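Local coordinates for protein glucose-6-phosphate 1-dehydrogenase (Mycobacterium avium, PDB 4LGV) that probably catalyses the oxidation of glucose 6-phosphate to 6-phosphogluconolactone with reduction of NADP+, the entry step of the oxidative pentose phosphate pathway, at residues Phe36-Asp41 with Tyr133-Pro138; Ile227-Asp232 with Lys346-Arg351; Val283-Pro288 with Ile437-Arg442. One frame throughout, in Å; residues are numbered along the deposited sequence.

Overall arrangement
Contact 1 belongs to the dinucleotide-binding domain, where strand 32-36 runs into a glycine-containing turn beside the parallel strand 130-134; contacts 2 and 3 belong to the C-terminal domain. Contact 2 joins two antiparallel strands within its large mixed sheet, and contact 3 packs the turn F284-M287 at helix 273-284 against helix 434-449. Contacts 1 and 2 lie on opposite sides of the chain's centre, their nearest atoms about 17 Å apart; nearest atoms are about 11 Å apart for contacts 1 and 3 and about 8 Å for contacts 2 and 3, which alternate along the chain and both touch helix 246-264. The turn of contact 1 is consistent with a cofactor site; contact 3 also reaches other subunits.

Contact 1 (Phe36-Asp41 with Tyr133-Pro138); sequences FGITGD and YLEMPP
F36 ends strand 32-36 beside L134, its parallel neighbour in strand 130-134. F36 N donates to Y133 O at 2.9 Å, and F36 O takes E135 N at 2.8 Å. With CG anti to the carbonyl carbon (chi1 -72°), the F36 ring lies alongside the L134 side chain, F36 CD1 to L134 CD2 3.6 Å; M136 SD adds a second apolar neighbour at F36 CB. This aromatic suits a face covered by helices 114-123 and 141-150. At G37 the positive phi (101°) and the closeness of E135 O both call for glycine: G37 CA approaches E135 O at 3.6 Å in a CA-H...O contact and M136 CG at 3.7 Å. The I38 side chain packs on F48 of helix 41-56. G40 closes a type I turn, its N bonded to G37 O, and stands at the N-cap of that helix. E135 CG lies 3.3 Å from F36 O, and E135 OE1 bonds to T47. Together these features form the strand-turn-helix of a Rossmann-type fold. A tight glycine turn that follows a strand end bonded to its parallel neighbour is consistent with the phosphate-binding loop of dinucleotide-dependent dehydrogenases.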
ATOM      1  N   PHE A  36      12.867 -44.760  26.708  1.00 26.93           N
ATOM      2  CA  PHE A  36      14.174 -45.375  26.555  1.00 27.64           C
ATOM      3  C   PHE A  36      15.218 -44.399  27.025  1.00 28.65           C
ATOM      4  O   PHE A  36      15.251 -43.245  26.564  1.00 28.55           O
ATOM      5  CB  PHE A  36      14.452 -45.762  25.114  1.00 28.72           C
ATOM      6  CG  PHE A  36      13.655 -46.953  24.626  1.00 30.21           C
ATOM      7  CD1 PHE A  36      12.297 -46.858  24.379  1.00 30.72           C
ATOM      8  CD2 PHE A  36      14.276 -48.196  24.426  1.00 31.12           C
ATOM      9  CE1 PHE A  36      11.564 -47.965  23.938  1.00 32.24           C
ATOM     10  CE2 PHE A  36      13.549 -49.302  23.978  1.00 31.85           C
ATOM     11  CZ  PHE A  36      12.190 -49.188  23.732  1.00 32.38           C
ATOM     12  N   GLY A  37      16.069 -44.856  27.946  1.00 28.18           N
ATOM     13  CA  GLY A  37      17.174 -44.039  28.481  1.00 28.55           C
ATOM     14  C   GLY A  37      16.868 -43.434  29.852  1.00 28.63           C
ATOM     15  O   GLY A  37      17.422 -42.423  30.218  1.00 29.38           O
ATOM     16  N   ILE A  38      16.019 -44.104  30.617  1.00 28.63           N
ATOM     17  CA  ILE A  38      15.470 -43.566  31.874  1.00 28.93           C
ATOM     18  C   ILE A  38      16.521 -43.429  32.983  1.00 29.36           C
ATOM     19  O   ILE A  38      16.301 -42.703  33.958  1.00 32.22           O
ATOM     20  CB  ILE A  38      14.277 -44.433  32.341  1.00 28.43           C
ATOM     21  CG1 ILE A  38      13.471 -43.748  33.414  1.00 29.14           C
ATOM     22  CG2 ILE A  38      14.765 -45.763  32.867  1.00 29.79           C
ATOM     23  CD1 ILE A  38      12.715 -42.557  32.939  1.00 30.67           C
ATOM     24  N   THR A  39      17.678 -44.066  32.826  1.00 29.10           N
ATOM     25  CA  THR A  39      18.787 -43.913  33.784  1.00 27.44           C
ATOM     26  C   THR A  39      19.868 -42.959  33.324  1.00 27.96           C
ATOM     27  O   THR A  39      20.867 -42.779  34.035  1.00 27.22           O
ATOM     28  CB  THR A  39      19.475 -45.255  34.062  1.00 28.14           C
ATOM     29  OG1 THR A  39      20.056 -45.761  32.866  1.00 26.33           O
ATOM     30  CG2 THR A  39      18.490 -46.233  34.614  1.00 28.08           C
ATOM     31  N   GLY A  40      19.669 -42.298  32.175  1.00 28.17           N
ATOM     32  CA  GLY A  40      20.675 -41.365  31.662  1.00 29.49           C
ATOM     33  C   GLY A  40      20.613 -39.941  32.204  1.00 30.40           C
ATOM     34  O   GLY A  40      19.830 -39.627  33.103  1.00 28.34           O
ATOM     35  N   ASP A  41      21.504 -39.091  31.678  1.00 34.58           N
ATOM     36  CA  ASP A  41      21.684 -37.718  32.194  1.00 36.63           C
ATOM     37  C   ASP A  41      20.469 -36.820  32.000  1.00 33.08           C
ATOM     38  O   ASP A  41      20.096 -36.085  32.919  1.00 29.76           O
ATOM     39  CB  ASP A  41      22.931 -37.031  31.630  1.00 41.17           C
ATOM     40  CG  ASP A  41      24.235 -37.687  32.101  1.00 49.49           C
ATOM     41  OD1 ASP A  41      24.277 -38.319  33.214  1.00 55.57           O
ATOM     42  OD2 ASP A  41      25.231 -37.584  31.337  1.00 59.26           O
ATOM     43  N   TYR A 133       9.536 -42.456  23.936  1.00 28.21           N
ATOM     44  CA  TYR A 133      10.397 -41.285  24.088  1.00 27.14           C
ATOM     45  C   TYR A 133      11.834 -41.730  24.243  1.00 26.71           C
ATOM     46  O   TYR A 133      12.183 -42.418  25.206  1.00 25.97           O
ATOM     47  CB  TYR A 133       9.934 -40.467  25.310  1.00 26.52           C
ATOM     48  CG  TYR A 133      10.814 -39.307  25.637  1.00 27.05           C
ATOM     49  CD1 TYR A 133      11.295 -38.476  24.638  1.00 28.37           C
ATOM     50  CD2 TYR A 133      11.155 -39.013  26.936  1.00 26.98           C
ATOM     51  CE1 TYR A 133      12.103 -37.400  24.920  1.00 28.82           C
ATOM     52  CE2 TYR A 133      11.960 -37.939  27.228  1.00 27.86           C
ATOM     53  CZ  TYR A 133      12.417 -37.123  26.212  1.00 29.61           C
ATOM     54  OH  TYR A 133      13.241 -36.040  26.472  1.00 30.91           O
ATOM     55  N   LEU A 134      12.667 -41.375  23.270  1.00 28.50           N
ATOM     56  CA  LEU A 134      14.024 -41.892  23.221  1.00 29.41           C
ATOM     57  C   LEU A 134      15.029 -40.868  23.700  1.00 30.55           C
ATOM     58  O   LEU A 134      15.451 -40.033  22.928  1.00 31.02           O
ATOM     59  CB  LEU A 134      14.377 -42.355  21.805  1.00 29.42           C
ATOM     60  CG  LEU A 134      13.321 -43.196  21.077  1.00 29.68           C
ATOM     61  CD1 LEU A 134      13.904 -43.735  19.773  1.00 30.23           C
ATOM     62  CD2 LEU A 134      12.778 -44.345  21.881  1.00 28.48           C
ATOM     63  N   GLU A 135      15.418 -40.957  24.966  1.00 31.83           N
ATOM     64  CA  GLU A 135      16.479 -40.098  25.475  1.00 33.85           C
ATOM     65  C   GLU A 135      17.741 -40.943  25.540  1.00 34.96           C
ATOM     66  O   GLU A 135      18.267 -41.243  26.582  1.00 32.77           O
ATOM     67  CB  GLU A 135      16.169 -39.434  26.821  1.00 33.48           C
ATOM     68  CG  GLU A 135      15.186 -40.163  27.719  1.00 32.95           C
ATOM     69  CD  GLU A 135      14.896 -39.369  28.966  1.00 32.46           C
ATOM     70  OE1 GLU A 135      15.183 -38.140  28.986  1.00 33.23           O
ATOM     71  OE2 GLU A 135      14.435 -39.977  29.935  1.00 31.91           O
ATOM     72  N   MET A 136      18.226 -41.288  24.376  1.00 36.42           N
ATOM     73  CA  MET A 136      19.383 -42.159  24.260  1.00 39.91           C
ATOM     74  C   MET A 136      20.317 -41.598  23.211  1.00 39.99           C
ATOM     75  O   MET A 136      19.943 -40.694  22.446  1.00 40.75           O
ATOM     76  CB  MET A 136      18.936 -43.591  23.977  1.00 41.95           C
ATOM     77  CG  MET A 136      18.917 -44.381  25.277  1.00 42.75           C
ATOM     78  SD  MET A 136      18.320 -46.006  24.959  1.00 52.48           S
ATOM     79  CE  MET A 136      18.922 -47.063  26.272  1.00 57.49           C
ATOM     80  N   PRO A 137      21.549 -42.114  23.182  1.00 43.20           N
ATOM     81  CA  PRO A 137      22.453 -41.723  22.107  1.00 44.45           C
ATOM     82  C   PRO A 137      21.828 -41.867  20.710  1.00 45.27           C
ATOM     83  O   PRO A 137      21.073 -42.798  20.446  1.00 46.97           O
ATOM     84  CB  PRO A 137      23.599 -42.691  22.268  1.00 44.34           C
ATOM     85  CG  PRO A 137      23.608 -43.007  23.721  1.00 44.79           C
ATOM     86  CD  PRO A 137      22.160 -43.091  24.095  1.00 42.70           C
ATOM     87  N   PRO A 138      22.081 -40.907  19.831  1.00 47.91           N
ATOM     88  CA  PRO A 138      21.430 -40.923  18.515  1.00 48.16           C
ATOM     89  C   PRO A 138      21.740 -42.126  17.643  1.00 46.26           C
ATOM     90  O   PRO A 138      20.898 -42.518  16.814  1.00 47.60           O
ATOM     91  CB  PRO A 138      21.952 -39.637  17.846  1.00 49.81           C
ATOM     92  CG  PRO A 138      23.181 -39.271  18.620  1.00 50.94           C
ATOM     93  CD  PRO A 138      22.858 -39.669  20.029  1.00 50.46           C
TER

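Contact 2 (Ile227-Asp232 with Lys346-Arg351); sequences ITMAED and KVTEVR
T228 and E349 form a hydrogen-bonded pair in the closely packed middle of this antiparallel contact, joined by T228 N to E349 O at 2.9 Å and E349 N to T228 O at 2.8 Å. A230 and V347 repeat the pattern, A230 N reaching V347 O at 2.8 Å in a nearly straight bond (172°). The axes of strands 227-230 and 347-351 approach to 4.7 Å. On one face I227 and V350 lie side by side, while M229 CG rests on T348 OG1; the apolar chains of I227, M229 and V350 suit the surface that meets helix 246-264. The face of T228 and E349 mixes an apolar pair, A230 with V347, with a polar end: R351 grips E349 side-on, both oxygens met from above the carboxylate plane (NE 61° out of it at OE1). One water bridges T228 OG1 and E349 OE1; R338 also bonds T228 OG1. Toward D232 the fit is looser. There D232 OD1 comes nearest to K346 CB, at 3.6 Å, and K346 NZ runs off to G410 O. Backbone bonds thus fix the register of these central strands, while waters and outside partners share the polar side chains.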
ATOM      1  N   ILE A 227      18.168 -10.563  14.787  1.00 26.80           N
ATOM      2  CA  ILE A 227      17.794 -11.600  15.728  1.00 28.55           C
ATOM      3  C   ILE A 227      18.952 -11.848  16.689  1.00 29.14           C
ATOM      4  O   ILE A 227      20.077 -12.114  16.262  1.00 29.56           O
ATOM      5  CB  ILE A 227      17.453 -12.887  14.987  1.00 29.52           C
ATOM      6  CG1 ILE A 227      16.165 -12.652  14.194  1.00 30.84           C
ATOM      7  CG2 ILE A 227      17.301 -14.016  15.977  1.00 29.80           C
ATOM      8  CD1 ILE A 227      15.719 -13.830  13.338  1.00 33.76           C
ATOM      9  N   THR A 228      18.692 -11.686  17.967  1.00 29.25           N
ATOM     10  CA  THR A 228      19.717 -11.851  18.994  1.00 30.73           C
ATOM     11  C   THR A 228      19.294 -12.945  19.932  1.00 30.79           C
ATOM     12  O   THR A 228      18.202 -12.896  20.499  1.00 29.55           O
ATOM     13  CB  THR A 228      19.902 -10.565  19.805  1.00 32.41           C
ATOM     14  OG1 THR A 228      20.404  -9.519  18.967  1.00 33.26           O
ATOM     15  CG2 THR A 228      20.882 -10.794  20.951  1.00 34.16           C
ATOM     16  N   MET A 229      20.149 -13.947  20.095  1.00 31.59           N
ATOM     17  CA  MET A 229      19.976 -14.929  21.139  1.00 31.95           C
ATOM     18  C   MET A 229      21.201 -14.941  22.050  1.00 32.61           C
ATOM     19  O   MET A 229      22.258 -15.436  21.680  1.00 31.48           O
ATOM     20  CB  MET A 229      19.795 -16.322  20.590  1.00 34.07           C
ATOM     21  CG  MET A 229      19.841 -17.286  21.773  1.00 37.06           C
ATOM     22  SD  MET A 229      19.442 -18.925  21.282  1.00 43.60           S
ATOM     23  CE  MET A 229      19.424 -19.666  22.902  1.00 40.58           C
ATOM     24  N   ALA A 230      21.034 -14.430  23.261  1.00 32.12           N
ATOM     25  CA  ALA A 230      22.131 -14.330  24.214  1.00 32.18           C
ATOM     26  C   ALA A 230      21.875 -15.173  25.453  1.00 33.22           C
ATOM     27  O   ALA A 230      20.755 -15.194  26.001  1.00 34.18           O
ATOM     28  CB  ALA A 230      22.338 -12.883  24.595  1.00 31.77           C
ATOM     29  N   GLU A 231      22.888 -15.903  25.874  1.00 34.04           N
ATOM     30  CA  GLU A 231      22.845 -16.600  27.174  1.00 34.92           C
ATOM     31  C   GLU A 231      24.025 -16.077  28.018  1.00 35.41           C
ATOM     32  O   GLU A 231      25.123 -15.966  27.520  1.00 35.22           O
ATOM     33  CB  GLU A 231      22.923 -18.121  26.965  1.00 34.07           C
ATOM     34  CG  GLU A 231      21.704 -18.686  26.251  1.00 34.69           C
ATOM     35  CD  GLU A 231      21.819 -20.154  25.907  1.00 35.94           C
ATOM     36  OE1 GLU A 231      22.842 -20.570  25.338  1.00 39.02           O
ATOM     37  OE2 GLU A 231      20.911 -20.911  26.243  1.00 35.65           O
ATOM     38  N   ASP A 232      23.759 -15.752  29.273  1.00 37.67           N
ATOM     39  CA  ASP A 232      24.759 -15.161  30.166  1.00 40.84           C
ATOM     40  C   ASP A 232      25.454 -16.231  30.979  1.00 41.88           C
ATOM     41  O   ASP A 232      25.714 -16.042  32.154  1.00 43.68           O
ATOM     42  CB  ASP A 232      24.141 -14.085  31.091  1.00 42.32           C
ATOM     43  CG  ASP A 232      22.977 -14.601  31.963  1.00 42.32           C
ATOM     44  OD1 ASP A 232      22.476 -15.723  31.759  1.00 46.02           O
ATOM     45  OD2 ASP A 232      22.559 -13.864  32.876  1.00 42.85           O
ATOM     46  N   LYS A 346      20.642 -12.884  29.454  1.00 37.12           N
ATOM     47  CA  LYS A 346      19.826 -13.954  28.905  1.00 37.35           C
ATOM     48  C   LYS A 346      18.605 -13.366  28.201  1.00 33.99           C
ATOM     49  O   LYS A 346      17.676 -12.918  28.859  1.00 32.18           O
ATOM     50  CB  LYS A 346      19.387 -14.918  30.005  1.00 40.82           C
ATOM     51  CG  LYS A 346      18.616 -16.108  29.485  1.00 44.04           C
ATOM     52  CD  LYS A 346      18.002 -16.888  30.628  1.00 47.94           C
ATOM     53  CE  LYS A 346      17.067 -17.966  30.123  1.00 49.49           C
ATOM     54  NZ  LYS A 346      16.787 -18.965  31.186  1.00 55.78           N
ATOM     55  N   VAL A 347      18.619 -13.345  26.868  1.00 32.12           N
ATOM     56  CA  VAL A 347      17.500 -12.746  26.106  1.00 30.47           C
ATOM     57  C   VAL A 347      17.547 -13.199  24.684  1.00 28.66           C
ATOM     58  O   VAL A 347      18.620 -13.337  24.102  1.00 27.84           O
ATOM     59  CB  VAL A 347      17.532 -11.195  26.186  1.00 31.57           C
ATOM     60  CG1 VAL A 347      18.841 -10.640  25.624  1.00 30.77           C
ATOM     61  CG2 VAL A 347      16.350 -10.585  25.512  1.00 31.05           C
ATOM     62  N   THR A 348      16.363 -13.452  24.138  1.00 28.05           N
ATOM     63  CA  THR A 348      16.185 -13.741  22.715  1.00 27.98           C
ATOM     64  C   THR A 348      15.220 -12.734  22.168  1.00 26.94           C
ATOM     65  O   THR A 348      14.090 -12.598  22.673  1.00 28.38           O
ATOM     66  CB  THR A 348      15.637 -15.151  22.476  1.00 29.24           C
ATOM     67  OG1 THR A 348      16.579 -16.090  23.009  1.00 32.83           O
ATOM     68  CG2 THR A 348      15.476 -15.432  21.014  1.00 28.45           C
ATOM     69  N   GLU A 349      15.655 -12.032  21.137  1.00 26.03           N
ATOM     70  CA  GLU A 349      14.934 -10.881  20.612  1.00 25.90           C
ATOM     71  C   GLU A 349      14.924 -10.898  19.082  1.00 25.09           C
ATOM     72  O   GLU A 349      15.871 -11.328  18.443  1.00 23.77           O
ATOM     73  CB  GLU A 349      15.677  -9.609  21.101  1.00 26.86           C
ATOM     74  CG  GLU A 349      15.344  -8.319  20.403  1.00 27.36           C
ATOM     75  CD  GLU A 349      16.163  -7.143  20.878  1.00 27.32           C
ATOM     76  OE1 GLU A 349      17.152  -6.751  20.174  1.00 27.95           O
ATOM     77  OE2 GLU A 349      15.802  -6.587  21.923  1.00 25.68           O
ATOM     78  N   VAL A 350      13.806 -10.469  18.522  1.00 25.22           N
ATOM     79  CA  VAL A 350      13.689 -10.223  17.099  1.00 24.64           C
ATOM     80  C   VAL A 350      13.390  -8.726  16.986  1.00 23.97           C
ATOM     81  O   VAL A 350      12.370  -8.255  17.471  1.00 22.64           O
ATOM     82  CB  VAL A 350      12.564 -11.024  16.461  1.00 24.68           C
ATOM     83  CG1 VAL A 350      12.466 -10.738  14.945  1.00 25.00           C
ATOM     84  CG2 VAL A 350      12.779 -12.508  16.660  1.00 25.34           C
ATOM     85  N   ARG A 351      14.300  -7.980  16.366  1.00 22.85           N
ATOM     86  CA  ARG A 351      14.171  -6.528  16.324  1.00 22.58           C
ATOM     87  C   ARG A 351      13.990  -6.128  14.882  1.00 22.00           C
ATOM     88  O   ARG A 351      14.840  -6.370  14.057  1.00 21.83           O
ATOM     89  CB  ARG A 351      15.426  -5.847  16.900  1.00 22.97           C
ATOM     90  CG  ARG A 351      15.386  -4.320  16.891  1.00 22.90           C
ATOM     91  CD  ARG A 351      16.554  -3.764  17.653  1.00 24.17           C
ATOM     92  NE  ARG A 351      16.434  -4.061  19.070  1.00 23.70           N
ATOM     93  CZ  ARG A 351      15.964  -3.241  19.983  1.00 23.39           C
ATOM     94  NH1 ARG A 351      15.566  -2.042  19.638  1.00 23.50           N
ATOM     95  NH2 ARG A 351      15.885  -3.647  21.246  1.00 22.96           N
TER
HETATM   96  O   HOH W   1      18.143  -8.231  18.010  1.00 25.85           O
HETATM   97  O   HOH W   2      18.078 -16.329  25.309  1.00 41.15           O
HETATM   98  O   HOH W   3      19.990 -11.715  32.023  1.00 40.43           O

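Contact 3 (Val283-Pro288 with Ile437-Arg442); sequences VFRAMP and IEETWR
F284 meets T440 and E439 in the apolar part of this contact. T440 CG2 sits over the centre of the F284 ring, 3.7 Å from its centroid and 7° off the normal, a CH-pi contact that suits a threonine whose hydroxyl is turned elsewhere, bonding to Q253. F284 CB also touches E439 CB at 3.6 Å. The polar interactions centre on R442. Its chain, bent at chi3 (63°), brings the guanidinium edge-on to the turn F284-M287, where NH1 and NH2 both donate to M287 O, each at 3.0 Å and in the carbonyl plane. On the side of its own helix, NE and NH2 both reach E439 OE1, the NH2 salt bridge measuring 2.9 Å; E439, one turn back and folded at chi2 (-59°), is well placed to accept them. The aliphatic R285 CG lies against the carboxylate carbon CD of E439. Contacts between chains come last: R285 NH2 forms a salt bridge with D275 of the second subunit, and A286 packs on F362 of the third. Since the guanidinium shares its edge between a carboxylate and a backbone carbonyl, E439 and M287 O together set its rotation, E439 probably balances its charge, and the arginine ties helix 434-449 to the turn F284-M287.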
ATOM      1  N   VAL A 283       8.931 -20.367   3.727  1.00 21.32           N
ATOM      2  CA  VAL A 283       9.899 -19.343   4.053  1.00 21.31           C
ATOM      3  C   VAL A 283      11.279 -19.858   3.700  1.00 21.20           C
ATOM      4  O   VAL A 283      12.039 -19.198   3.027  1.00 21.66           O
ATOM      5  CB  VAL A 283       9.877 -18.968   5.541  1.00 21.26           C
ATOM      6  CG1 VAL A 283      11.039 -18.037   5.885  1.00 21.62           C
ATOM      7  CG2 VAL A 283       8.573 -18.287   5.906  1.00 20.75           C
ATOM      8  N   PHE A 284      11.603 -21.038   4.205  1.00 21.10           N
ATOM      9  CA  PHE A 284      12.961 -21.575   4.071  1.00 21.17           C
ATOM     10  C   PHE A 284      13.285 -21.794   2.589  1.00 22.32           C
ATOM     11  O   PHE A 284      14.443 -21.618   2.164  1.00 23.52           O
ATOM     12  CB  PHE A 284      13.109 -22.882   4.873  1.00 20.83           C
ATOM     13  CG  PHE A 284      12.919 -22.732   6.347  1.00 20.20           C
ATOM     14  CD1 PHE A 284      13.496 -21.652   7.036  1.00 19.60           C
ATOM     15  CD2 PHE A 284      12.177 -23.657   7.053  1.00 19.86           C
ATOM     16  CE1 PHE A 284      13.329 -21.524   8.395  1.00 19.73           C
ATOM     17  CE2 PHE A 284      11.995 -23.511   8.419  1.00 20.05           C
ATOM     18  CZ  PHE A 284      12.589 -22.449   9.104  1.00 19.46           C
ATOM     19  N   ARG A 285      12.280 -22.165   1.807  1.00 22.78           N
ATOM     20  CA  ARG A 285      12.511 -22.424   0.360  1.00 23.74           C
ATOM     21  C   ARG A 285      12.874 -21.176  -0.415  1.00 22.60           C
ATOM     22  O   ARG A 285      13.380 -21.278  -1.507  1.00 23.15           O
ATOM     23  CB  ARG A 285      11.315 -23.122  -0.267  1.00 24.45           C
ATOM     24  CG  ARG A 285      11.281 -24.548   0.266  1.00 26.02           C
ATOM     25  CD  ARG A 285      10.155 -25.386  -0.252  1.00 27.63           C
ATOM     26  NE  ARG A 285      10.302 -25.547  -1.689  1.00 29.18           N
ATOM     27  CZ  ARG A 285       9.326 -25.897  -2.511  1.00 30.28           C
ATOM     28  NH1 ARG A 285       8.098 -26.082  -2.062  1.00 31.29           N
ATOM     29  NH2 ARG A 285       9.588 -26.030  -3.803  1.00 30.23           N
ATOM     30  N   ALA A 286      12.632 -20.008   0.149  1.00 21.77           N
ATOM     31  CA  ALA A 286      12.950 -18.759  -0.500  1.00 21.68           C
ATOM     32  C   ALA A 286      14.213 -18.166   0.087  1.00 22.04           C
ATOM     33  O   ALA A 286      14.573 -17.017  -0.242  1.00 22.24           O
ATOM     34  CB  ALA A 286      11.794 -17.745  -0.338  1.00 21.44           C
ATOM     35  N   MET A 287      14.877 -18.907   0.958  1.00 22.42           N
ATOM     36  CA  MET A 287      16.137 -18.440   1.537  1.00 23.34           C
ATOM     37  C   MET A 287      17.330 -19.095   0.830  1.00 25.00           C
ATOM     38  O   MET A 287      17.418 -20.296   0.740  1.00 25.51           O
ATOM     39  CB  MET A 287      16.222 -18.791   3.039  1.00 23.12           C
ATOM     40  CG  MET A 287      15.170 -18.096   3.913  1.00 22.84           C
ATOM     41  SD  MET A 287      15.227 -18.442   5.680  1.00 23.40           S
ATOM     42  CE  MET A 287      16.765 -17.622   6.156  1.00 23.40           C
ATOM     43  N   PRO A 288      18.290 -18.300   0.373  1.00 25.51           N
ATOM     44  CA  PRO A 288      19.521 -18.850  -0.148  1.00 26.16           C
ATOM     45  C   PRO A 288      20.386 -19.405   0.988  1.00 27.49           C
ATOM     46  O   PRO A 288      20.253 -18.996   2.139  1.00 25.87           O
ATOM     47  CB  PRO A 288      20.203 -17.642  -0.790  1.00 26.45           C
ATOM     48  CG  PRO A 288      19.703 -16.468  -0.044  1.00 26.06           C
ATOM     49  CD  PRO A 288      18.342 -16.836   0.507  1.00 26.04           C
ATOM     50  N   ILE A 437      13.400 -29.321   8.359  1.00 33.16           N
ATOM     51  CA  ILE A 437      14.687 -29.778   8.803  1.00 34.66           C
ATOM     52  C   ILE A 437      15.680 -29.760   7.622  1.00 33.91           C
ATOM     53  O   ILE A 437      16.781 -29.227   7.737  1.00 32.65           O
ATOM     54  CB  ILE A 437      14.552 -31.170   9.469  1.00 36.29           C
ATOM     55  CG1 ILE A 437      13.610 -31.106  10.702  1.00 37.22           C
ATOM     56  CG2 ILE A 437      15.918 -31.854   9.577  1.00 37.70           C
ATOM     57  CD1 ILE A 437      14.264 -31.142  12.045  1.00 38.12           C
ATOM     58  N   GLU A 438      15.285 -30.341   6.503  1.00 34.60           N
ATOM     59  CA  GLU A 438      16.173 -30.458   5.349  1.00 34.43           C
ATOM     60  C   GLU A 438      16.492 -29.110   4.726  1.00 31.39           C
ATOM     61  O   GLU A 438      17.615 -28.856   4.385  1.00 31.39           O
ATOM     62  CB  GLU A 438      15.601 -31.444   4.345  1.00 36.11           C
ATOM     63  CG  GLU A 438      15.588 -32.822   4.972  1.00 40.48           C
ATOM     64  CD  GLU A 438      15.341 -33.981   4.006  1.00 46.20           C
ATOM     65  OE1 GLU A 438      15.511 -33.803   2.777  1.00 48.00           O
ATOM     66  OE2 GLU A 438      15.030 -35.099   4.532  1.00 50.16           O
ATOM     67  N   GLU A 439      15.535 -28.216   4.663  1.00 29.02           N
ATOM     68  CA  GLU A 439      15.819 -26.886   4.179  1.00 28.67           C
ATOM     69  C   GLU A 439      16.759 -26.132   5.096  1.00 28.19           C
ATOM     70  O   GLU A 439      17.626 -25.425   4.623  1.00 28.91           O
ATOM     71  CB  GLU A 439      14.537 -26.045   4.044  1.00 29.07           C
ATOM     72  CG  GLU A 439      13.597 -26.462   2.920  1.00 29.09           C
ATOM     73  CD  GLU A 439      14.213 -26.415   1.545  1.00 29.73           C
ATOM     74  OE1 GLU A 439      15.002 -25.498   1.221  1.00 31.60           O
ATOM     75  OE2 GLU A 439      13.931 -27.337   0.775  1.00 30.09           O
ATOM     76  N   THR A 440      16.602 -26.252   6.405  1.00 27.66           N
ATOM     77  CA  THR A 440      17.486 -25.501   7.306  1.00 27.65           C
ATOM     78  C   THR A 440      18.897 -26.047   7.295  1.00 29.17           C
ATOM     79  O   THR A 440      19.842 -25.278   7.429  1.00 28.59           O
ATOM     80  CB  THR A 440      16.966 -25.411   8.737  1.00 27.16           C
ATOM     81  OG1 THR A 440      16.667 -26.710   9.218  1.00 26.68           O
ATOM     82  CG2 THR A 440      15.672 -24.565   8.764  1.00 27.88           C
ATOM     83  N   TRP A 441      19.048 -27.361   7.101  1.00 30.98           N
ATOM     84  CA  TRP A 441      20.390 -27.934   6.915  1.00 33.43           C
ATOM     85  C   TRP A 441      21.029 -27.431   5.616  1.00 33.24           C
ATOM     86  O   TRP A 441      22.193 -27.058   5.622  1.00 33.66           O
ATOM     87  CB  TRP A 441      20.378 -29.476   6.941  1.00 36.12           C
ATOM     88  CG  TRP A 441      20.303 -30.057   8.370  1.00 37.96           C
ATOM     89  CD1 TRP A 441      19.292 -30.815   8.890  1.00 39.51           C
ATOM     90  CD2 TRP A 441      21.234 -29.856   9.416  1.00 38.78           C
ATOM     91  NE1 TRP A 441      19.538 -31.110  10.195  1.00 40.75           N
ATOM     92  CE2 TRP A 441      20.719 -30.518  10.560  1.00 41.52           C
ATOM     93  CE3 TRP A 441      22.440 -29.148   9.524  1.00 39.68           C
ATOM     94  CZ2 TRP A 441      21.386 -30.526  11.786  1.00 41.02           C
ATOM     95  CZ3 TRP A 441      23.110 -29.162  10.742  1.00 41.06           C
ATOM     96  CH2 TRP A 441      22.581 -29.853  11.856  1.00 41.90           C
ATOM     97  N   ARG A 442      20.251 -27.359   4.529  1.00 32.10           N
ATOM     98  CA  ARG A 442      20.777 -26.789   3.283  1.00 31.29           C
ATOM     99  C   ARG A 442      21.264 -25.364   3.526  1.00 32.48           C
ATOM    100  O   ARG A 442      22.352 -24.995   3.100  1.00 34.28           O
ATOM    101  CB  ARG A 442      19.692 -26.767   2.210  1.00 29.98           C
ATOM    102  CG  ARG A 442      20.077 -25.969   0.962  1.00 28.48           C
ATOM    103  CD  ARG A 442      18.940 -25.799  -0.024  1.00 26.75           C
ATOM    104  NE  ARG A 442      17.806 -25.029   0.505  1.00 26.04           N
ATOM    105  CZ  ARG A 442      17.767 -23.707   0.681  1.00 24.88           C
ATOM    106  NH1 ARG A 442      18.797 -22.938   0.404  1.00 24.95           N
ATOM    107  NH2 ARG A 442      16.664 -23.130   1.128  1.00 24.81           N
TER